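Local structure of type III secretion system effector protein ExoU (Pseudomonas fluorescens, 4QMK) at residues G223-E231 and F260-I270; L243-F251 and I270-P281. The protein is a type III secreted toxin that probably acts as a patatin-like phospholipase at the host plasma membrane, to which a phosphatidylinositol 4,5-bisphosphate-binding domain directs such enzymes. All coordinates share one frame; numbering follows the deposited sequence. Where two conformers were deposited one is given.

Interaction 1. Residues G223-E231 and F260-I270; sequences GGATFRDLE and FNANLTPDMDI
Phe227 plugs into the loop 260-270, and its flat ring suits a slot walled by backbone on one side and a methyl on the other. Its CB lies 3.7 Å from Ala262 N. With CG anti to the carbonyl carbon (chi1 -67°) and lying by Asn261 CA and C, CD1 comes 3.5 Å from Asn261 CA, CD2 meets Thr265 O and Met268 O, CE1 lies by Phe260 O and C, and CE2 and CZ reach Phe260 CB. Asn261 N stands over the centre of one face; over the opposite face Ile270 CG2 makes a CH-pi contact, 4.0 Å from the Phe227 ring centroid.

The backbones are laced together as well. Ile270 N donates to Ala225 O (3.1 Å), and Arg228 N to Pro266 O (2.9 Å). Arg228, bent at chi3 (-64°), lays one guanidinium face over Pro266 CB, while Asp267 OD1 sits at its edge, 3.4 Å from Arg228 NE, in a weakly bonded salt bridge.

The loop joins two N-capped helix starts. Thr226 and Asp229, each accepting from the other's backbone N, form a capping box on helix 227-236; Asp269, salt-bridged to Arg189, caps helix 270-278. From the first turn of helix 227-236 the ring reaches Ala273 of helix 270-278 and Leu243 of strand 242-251.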
# COMPACT_ATOMS: atom_id res chain seq x y z
N GLY A 223 9.47 -15.45 2.11
CA GLY A 223 8.56 -14.38 2.53
C GLY A 223 7.66 -14.84 3.66
O GLY A 223 7.35 -16.02 3.78
N GLY A 224 7.28 -13.94 4.53
CA GLY A 224 6.44 -14.30 5.67
C GLY A 224 4.99 -14.15 5.31
O GLY A 224 4.65 -13.45 4.37
N ALA A 225 4.11 -14.81 6.05
CA ALA A 225 2.68 -14.66 5.81
C ALA A 225 2.18 -13.27 6.25
O ALA A 225 2.64 -12.71 7.27
CB ALA A 225 1.90 -15.73 6.55
N THR A 226 1.26 -12.71 5.46
CA THR A 226 0.61 -11.47 5.81
C THR A 226 -0.82 -11.77 6.20
O THR A 226 -1.29 -12.89 6.03
CB THR A 226 0.56 -10.48 4.66
OG1 THR A 226 -0.06 -11.10 3.52
CG2 THR A 226 1.96 -10.01 4.31
N PHE A 227 -1.50 -10.76 6.72
CA PHE A 227 -2.89 -10.88 7.09
C PHE A 227 -3.75 -11.18 5.88
O PHE A 227 -4.70 -11.92 5.98
CB PHE A 227 -3.39 -9.57 7.75
CG PHE A 227 -2.76 -9.28 9.09
CD1 PHE A 227 -3.28 -9.79 10.22
CD2 PHE A 227 -1.67 -8.51 9.19
CE1 PHE A 227 -2.71 -9.56 11.45
CE2 PHE A 227 -1.08 -8.25 10.44
CZ PHE A 227 -1.61 -8.76 11.56
N ARG A 228 -3.40 -10.61 4.73
CA ARG A 228 -4.17 -10.85 3.51
C ARG A 228 -4.03 -12.28 3.06
O ARG A 228 -4.97 -12.81 2.48
CB ARG A 228 -3.80 -9.92 2.33
CG ARG A 228 -4.91 -9.88 1.25
CD ARG A 228 -4.45 -9.42 -0.15
NE ARG A 228 -3.96 -8.04 -0.21
CZ ARG A 228 -4.73 -6.94 -0.19
NH1 ARG A 228 -6.05 -7.03 -0.05
NH2 ARG A 228 -4.17 -5.73 -0.27
N ASP A 229 -2.86 -12.88 3.25
CA ASP A 229 -2.67 -14.25 2.85
C ASP A 229 -3.59 -15.11 3.64
O ASP A 229 -4.22 -16.02 3.11
CB ASP A 229 -1.24 -14.74 3.13
CG ASP A 229 -0.24 -14.14 2.20
OD1 ASP A 229 -0.63 -13.79 1.05
OD2 ASP A 229 0.93 -14.00 2.61
N LEU A 230 -3.60 -14.87 4.95
CA LEU A 230 -4.44 -15.64 5.84
C LEU A 230 -5.90 -15.57 5.42
O LEU A 230 -6.53 -16.59 5.23
CB LEU A 230 -4.23 -15.20 7.29
CG LEU A 230 -2.93 -15.68 7.97
CD1 LEU A 230 -2.90 -15.29 9.43
CD2 LEU A 230 -2.79 -17.18 7.88
N GLU A 231 -6.43 -14.38 5.20
CA GLU A 231 -7.81 -14.21 4.73
C GLU A 231 -8.10 -15.05 3.47
O GLU A 231 -9.08 -15.78 3.42
CB GLU A 231 -8.09 -12.74 4.43
CG GLU A 231 -9.39 -12.46 3.70
CD GLU A 231 -9.34 -11.08 3.03
OE1 GLU A 231 -8.66 -10.95 1.98
OE2 GLU A 231 -9.98 -10.13 3.54
N PHE A 260 -4.09 -4.66 13.97
CA PHE A 260 -3.58 -5.18 12.72
C PHE A 260 -4.54 -6.26 12.27
O PHE A 260 -4.94 -7.09 13.06
CB PHE A 260 -2.24 -5.82 12.95
CG PHE A 260 -1.17 -4.88 13.46
CD1 PHE A 260 -0.52 -4.03 12.60
CD2 PHE A 260 -0.80 -4.92 14.75
CE1 PHE A 260 0.44 -3.15 13.05
CE2 PHE A 260 0.17 -4.06 15.23
CZ PHE A 260 0.79 -3.17 14.38
N ASN A 261 -4.91 -6.27 11.01
CA ASN A 261 -5.76 -7.30 10.40
C ASN A 261 -5.85 -7.11 8.86
O ASN A 261 -5.23 -6.19 8.31
CB ASN A 261 -7.15 -7.27 11.02
CG ASN A 261 -7.91 -5.94 10.78
OD1 ASN A 261 -7.64 -5.18 9.83
ND2 ASN A 261 -8.83 -5.66 11.67
N ALA A 262 -6.63 -7.93 8.18
CA ALA A 262 -6.64 -7.87 6.71
C ALA A 262 -7.24 -6.59 6.16
O ALA A 262 -6.89 -6.16 5.05
CB ALA A 262 -7.35 -9.06 6.13
N ASN A 263 -8.11 -5.96 6.92
CA ASN A 263 -8.74 -4.74 6.46
C ASN A 263 -7.87 -3.47 6.61
O ASN A 263 -7.80 -2.66 5.67
CB ASN A 263 -10.12 -4.60 7.12
CG ASN A 263 -11.12 -5.63 6.57
OD1 ASN A 263 -10.78 -6.50 5.74
ND2 ASN A 263 -12.37 -5.54 7.03
N LEU A 264 -7.16 -3.31 7.72
CA LEU A 264 -6.32 -2.11 7.92
C LEU A 264 -4.89 -2.24 7.43
O LEU A 264 -4.26 -1.23 7.05
CB LEU A 264 -6.26 -1.78 9.41
CG LEU A 264 -7.49 -1.24 10.13
CD1 LEU A 264 -7.49 -1.65 11.59
CD2 LEU A 264 -7.52 0.28 9.99
N THR A 265 -4.34 -3.46 7.51
CA THR A 265 -2.90 -3.71 7.26
C THR A 265 -2.73 -5.05 6.52
O THR A 265 -1.97 -5.91 6.94
CB THR A 265 -2.13 -3.78 8.59
OG1 THR A 265 -2.51 -4.96 9.34
CG2 THR A 265 -2.43 -2.59 9.41
N PRO A 266 -3.42 -5.18 5.37
CA PRO A 266 -3.42 -6.40 4.62
C PRO A 266 -2.05 -6.95 4.29
O PRO A 266 -1.83 -8.17 4.42
CB PRO A 266 -4.15 -6.02 3.34
CG PRO A 266 -4.01 -4.55 3.20
CD PRO A 266 -4.04 -4.07 4.62
N ASP A 267 -1.13 -6.09 3.86
CA ASP A 267 0.17 -6.56 3.42
C ASP A 267 1.22 -6.62 4.53
O ASP A 267 2.41 -6.73 4.26
CB ASP A 267 0.65 -5.68 2.27
CG ASP A 267 -0.31 -5.68 1.07
OD1 ASP A 267 -0.99 -6.72 0.79
OD2 ASP A 267 -0.37 -4.62 0.38
N MET A 268 0.81 -6.57 5.77
CA MET A 268 1.78 -6.60 6.83
C MET A 268 2.09 -8.00 7.29
O MET A 268 1.20 -8.82 7.39
CB MET A 268 1.31 -5.84 8.05
CG MET A 268 2.48 -5.57 8.96
SD MET A 268 1.95 -4.84 10.43
CE MET A 268 3.50 -4.26 11.11
N ASP A 269 3.36 -8.21 7.63
CA ASP A 269 3.86 -9.46 8.12
C ASP A 269 3.27 -9.68 9.47
O ASP A 269 3.27 -8.76 10.31
CB ASP A 269 5.38 -9.36 8.23
CG ASP A 269 6.02 -10.66 8.63
OD1 ASP A 269 6.22 -11.52 7.75
OD2 ASP A 269 6.33 -10.83 9.82
N ILE A 270 2.77 -10.89 9.72
CA ILE A 270 2.11 -11.17 11.00
C ILE A 270 3.06 -11.25 12.16
O ILE A 270 2.70 -10.91 13.29
CB ILE A 270 1.19 -12.40 10.92
CG1 ILE A 270 1.96 -13.69 10.69
CG2 ILE A 270 0.21 -12.24 9.76
CD1 ILE A 270 1.04 -14.90 10.61
O HOH W 1 5.88 -11.15 5.24
O HOH W 2 5.12 -13.58 8.98
O HOH W 3 -0.14 -9.24 1.40
O HOH W 4 -7.78 -8.23 2.39

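Interaction 2. Residues L243-F251 and I270-P281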
# COMPACT_ATOMS: atom_id res chain seq x y z
N LEU A 243 -6.87 -13.50 10.97
CA LEU A 243 -6.18 -13.11 12.20
C LEU A 243 -6.33 -11.65 12.49
O LEU A 243 -6.21 -10.84 11.57
CB LEU A 243 -4.71 -13.45 12.07
CG LEU A 243 -3.75 -13.00 13.20
CD1 LEU A 243 -4.07 -13.73 14.48
CD2 LEU A 243 -2.33 -13.28 12.79
N ASN A 244 -6.60 -11.34 13.76
CA ASN A 244 -6.54 -9.99 14.29
C ASN A 244 -5.53 -9.97 15.38
O ASN A 244 -5.64 -10.70 16.35
CB ASN A 244 -7.81 -9.61 15.00
CG ASN A 244 -8.86 -9.25 14.07
OD1 ASN A 244 -8.86 -8.19 13.53
ND2 ASN A 244 -9.75 -10.16 13.85
N ILE A 245 -4.59 -9.07 15.29
CA ILE A 245 -3.69 -8.83 16.34
C ILE A 245 -4.00 -7.43 16.90
O ILE A 245 -4.13 -6.46 16.15
CB ILE A 245 -2.27 -8.96 15.85
CG1 ILE A 245 -2.04 -10.40 15.54
CG2 ILE A 245 -1.29 -8.46 16.91
CD1 ILE A 245 -0.58 -10.75 15.31
N THR A 246 -4.11 -7.35 18.20
CA THR A 246 -4.56 -6.14 18.86
C THR A 246 -3.74 -5.77 20.04
O THR A 246 -3.06 -6.59 20.61
CB THR A 246 -6.00 -6.37 19.32
OG1 THR A 246 -6.80 -6.60 18.16
CG2 THR A 246 -6.54 -5.18 20.03
N GLY A 247 -3.79 -4.52 20.43
CA GLY A 247 -3.14 -4.12 21.65
C GLY A 247 -3.33 -2.70 22.03
O GLY A 247 -3.78 -1.90 21.22
N THR A 248 -2.92 -2.37 23.23
CA THR A 248 -3.13 -1.03 23.70
C THR A 248 -1.86 -0.42 24.22
O THR A 248 -1.25 -0.95 25.11
CB THR A 248 -4.13 -1.05 24.84
OG1 THR A 248 -5.33 -1.70 24.38
CG2 THR A 248 -4.44 0.35 25.32
N GLY A 249 -1.49 0.72 23.68
CA GLY A 249 -0.30 1.38 24.08
C GLY A 249 -0.61 2.72 24.66
O GLY A 249 -1.71 3.20 24.57
N MET A 250 0.40 3.33 25.28
CA MET A 250 0.30 4.67 25.81
C MET A 250 1.15 5.61 24.96
O MET A 250 2.35 5.45 24.85
CB MET A 250 0.71 4.69 27.27
CG MET A 250 -0.44 4.42 28.22
SD MET A 250 -1.46 5.90 28.49
CE MET A 250 -2.74 5.13 29.44
N PHE A 251 0.53 6.65 24.41
CA PHE A 251 1.20 7.54 23.51
C PHE A 251 0.82 8.93 23.90
O PHE A 251 -0.34 9.31 23.77
CB PHE A 251 0.71 7.25 22.10
CG PHE A 251 1.02 5.85 21.59
CD1 PHE A 251 2.24 5.55 20.99
CD2 PHE A 251 0.06 4.87 21.60
CE1 PHE A 251 2.51 4.31 20.48
CE2 PHE A 251 0.32 3.61 21.10
CZ PHE A 251 1.54 3.33 20.54
N ILE A 270 2.77 -10.89 9.72
CA ILE A 270 2.11 -11.17 11.00
C ILE A 270 3.06 -11.25 12.16
O ILE A 270 2.70 -10.91 13.29
CB ILE A 270 1.19 -12.40 10.92
CG1 ILE A 270 1.96 -13.69 10.69
CG2 ILE A 270 0.21 -12.24 9.76
CD1 ILE A 270 1.04 -14.90 10.61
N GLY A 271 4.29 -11.69 11.90
CA GLY A 271 5.30 -11.82 12.95
C GLY A 271 5.65 -10.48 13.52
O GLY A 271 5.66 -10.27 14.74
N ARG A 272 5.89 -9.55 12.61
CA ARG A 272 6.22 -8.18 12.96
C ARG A 272 5.03 -7.57 13.75
O ARG A 272 5.25 -6.90 14.77
CB ARG A 272 6.58 -7.43 11.67
CG ARG A 272 6.94 -5.95 11.77
CD ARG A 272 7.86 -5.59 12.92
NE ARG A 272 9.19 -6.15 12.79
CZ ARG A 272 10.22 -5.56 12.19
NH1 ARG A 272 10.13 -4.37 11.63
NH2 ARG A 272 11.37 -6.20 12.15
N ALA A 273 3.79 -7.85 13.31
CA ALA A 273 2.59 -7.34 13.96
C ALA A 273 2.52 -7.79 15.39
O ALA A 273 2.09 -7.03 16.28
CB ALA A 273 1.35 -7.84 13.26
N ALA A 274 2.85 -9.07 15.59
CA ALA A 274 2.80 -9.71 16.89
C ALA A 274 3.89 -9.18 17.81
O ALA A 274 3.69 -9.07 19.02
CB ALA A 274 2.96 -11.22 16.74
N LEU A 275 5.06 -8.89 17.25
CA LEU A 275 6.12 -8.35 18.04
C LEU A 275 5.70 -6.98 18.56
O LEU A 275 5.93 -6.66 19.74
CB LEU A 275 7.38 -8.21 17.19
CG LEU A 275 8.57 -7.47 17.81
CD1 LEU A 275 9.24 -8.33 18.88
CD2 LEU A 275 9.57 -7.16 16.71
N ILE A 276 5.14 -6.17 17.66
CA ILE A 276 4.73 -4.79 17.97
C ILE A 276 3.68 -4.88 19.06
O ILE A 276 3.72 -4.17 20.08
CB ILE A 276 4.02 -4.11 16.78
CG1 ILE A 276 4.84 -4.21 15.49
CG2 ILE A 276 3.64 -2.67 17.13
CD1 ILE A 276 5.65 -3.03 15.15
N SER A 277 2.75 -5.78 18.83
CA SER A 277 1.67 -5.93 19.73
C SER A 277 2.16 -6.19 21.11
O SER A 277 1.71 -5.58 22.05
CB SER A 277 0.78 -7.06 19.25
OG SER A 277 -0.21 -7.33 20.19
N GLY A 278 3.11 -7.09 21.24
CA GLY A 278 3.61 -7.45 22.54
C GLY A 278 4.45 -6.39 23.23
O GLY A 278 4.58 -6.41 24.43
N ALA A 279 5.03 -5.47 22.48
CA ALA A 279 5.90 -4.46 23.05
C ALA A 279 5.29 -3.14 23.21
O ALA A 279 6.03 -2.16 23.27
CB ALA A 279 7.03 -4.23 22.10
N LEU A 280 3.97 -2.99 23.16
CA LEU A 280 3.45 -1.60 23.22
C LEU A 280 3.88 -0.80 24.48
O LEU A 280 3.98 -1.35 25.59
CB LEU A 280 1.96 -1.58 22.98
CG LEU A 280 1.73 -2.03 21.56
CD1 LEU A 280 0.33 -2.52 21.38
CD2 LEU A 280 2.00 -0.88 20.65
N PRO A 281 4.22 0.50 24.29
CA PRO A 281 4.68 1.32 25.39
C PRO A 281 3.62 1.53 26.45
O PRO A 281 2.44 1.76 26.09
CB PRO A 281 4.97 2.67 24.71
CG PRO A 281 4.06 2.71 23.53
CD PRO A 281 4.06 1.30 23.06
O HOH W 5 1.78 -1.77 26.55
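Ile245 spreads its two branches over helix 270-278: CD1 rests 3.8 Å from Ala274 CB and also touches Ala273 CB, while CG2 packs 3.4 Å from Ser277 CB. CG1 anti to the carbonyl carbon (chi1 -70°) sends the longer branch to the alanines, whose short side chains let the helix axis approach the strand axis to 7.9 Å, the two running nearly parallel at 25°. Two residues earlier on the same face, Leu243 CD2 meets Ile270 CB.

Ser277 OG stands 3.0 Å from Thr246 O; its one proton could go there or to Ser104 O, in a GxSxG sequence consistent with the nucleophile elbow of patatin-like enzymes. Beyond the helix, Leu280 lies where Gly247 and Gly249 have no CB to stand in its way: its CD1 is 3.7 Å from Gly247 C, and its CB rests on Gly249 CA. Pro281 ends the contact. Met250 N donates to Pro281 O at 2.7 Å, and Pro281 CG sits over a face of the Phe251 ring, a CH-pi contact.

Strand 242-251 lies between strands 254-260 and 99-103 in the patatin-like domain's mixed sheet; helix 270-278 packs on that sheet beside helix 107-114, whose Ala107 touches both Ile245 and Ser277.

How the interactions relate
From the N terminus, helix 227-236 leads into strand 242-251, which turns back as strand 254-260; the loop that follows returns to the helix start, closing interaction 1. The chain then enters helix 270-278 and its exit, which lie along strand 242-251 and close interaction 2. The two loops cross rather than nest, since 243-251 falls between the segments of interaction 1, and 270-281 starts at the last residue of 260-270 and runs on beyond it. Phe227 CZ also packs 3.5 Å from Ala273 CB, and Phe260 N probably bonds to Ile245 O at 2.8 Å. Together the two contacts tie both helices to edge strand 254-260 and its inner neighbour 242-251 in the mixed sheet.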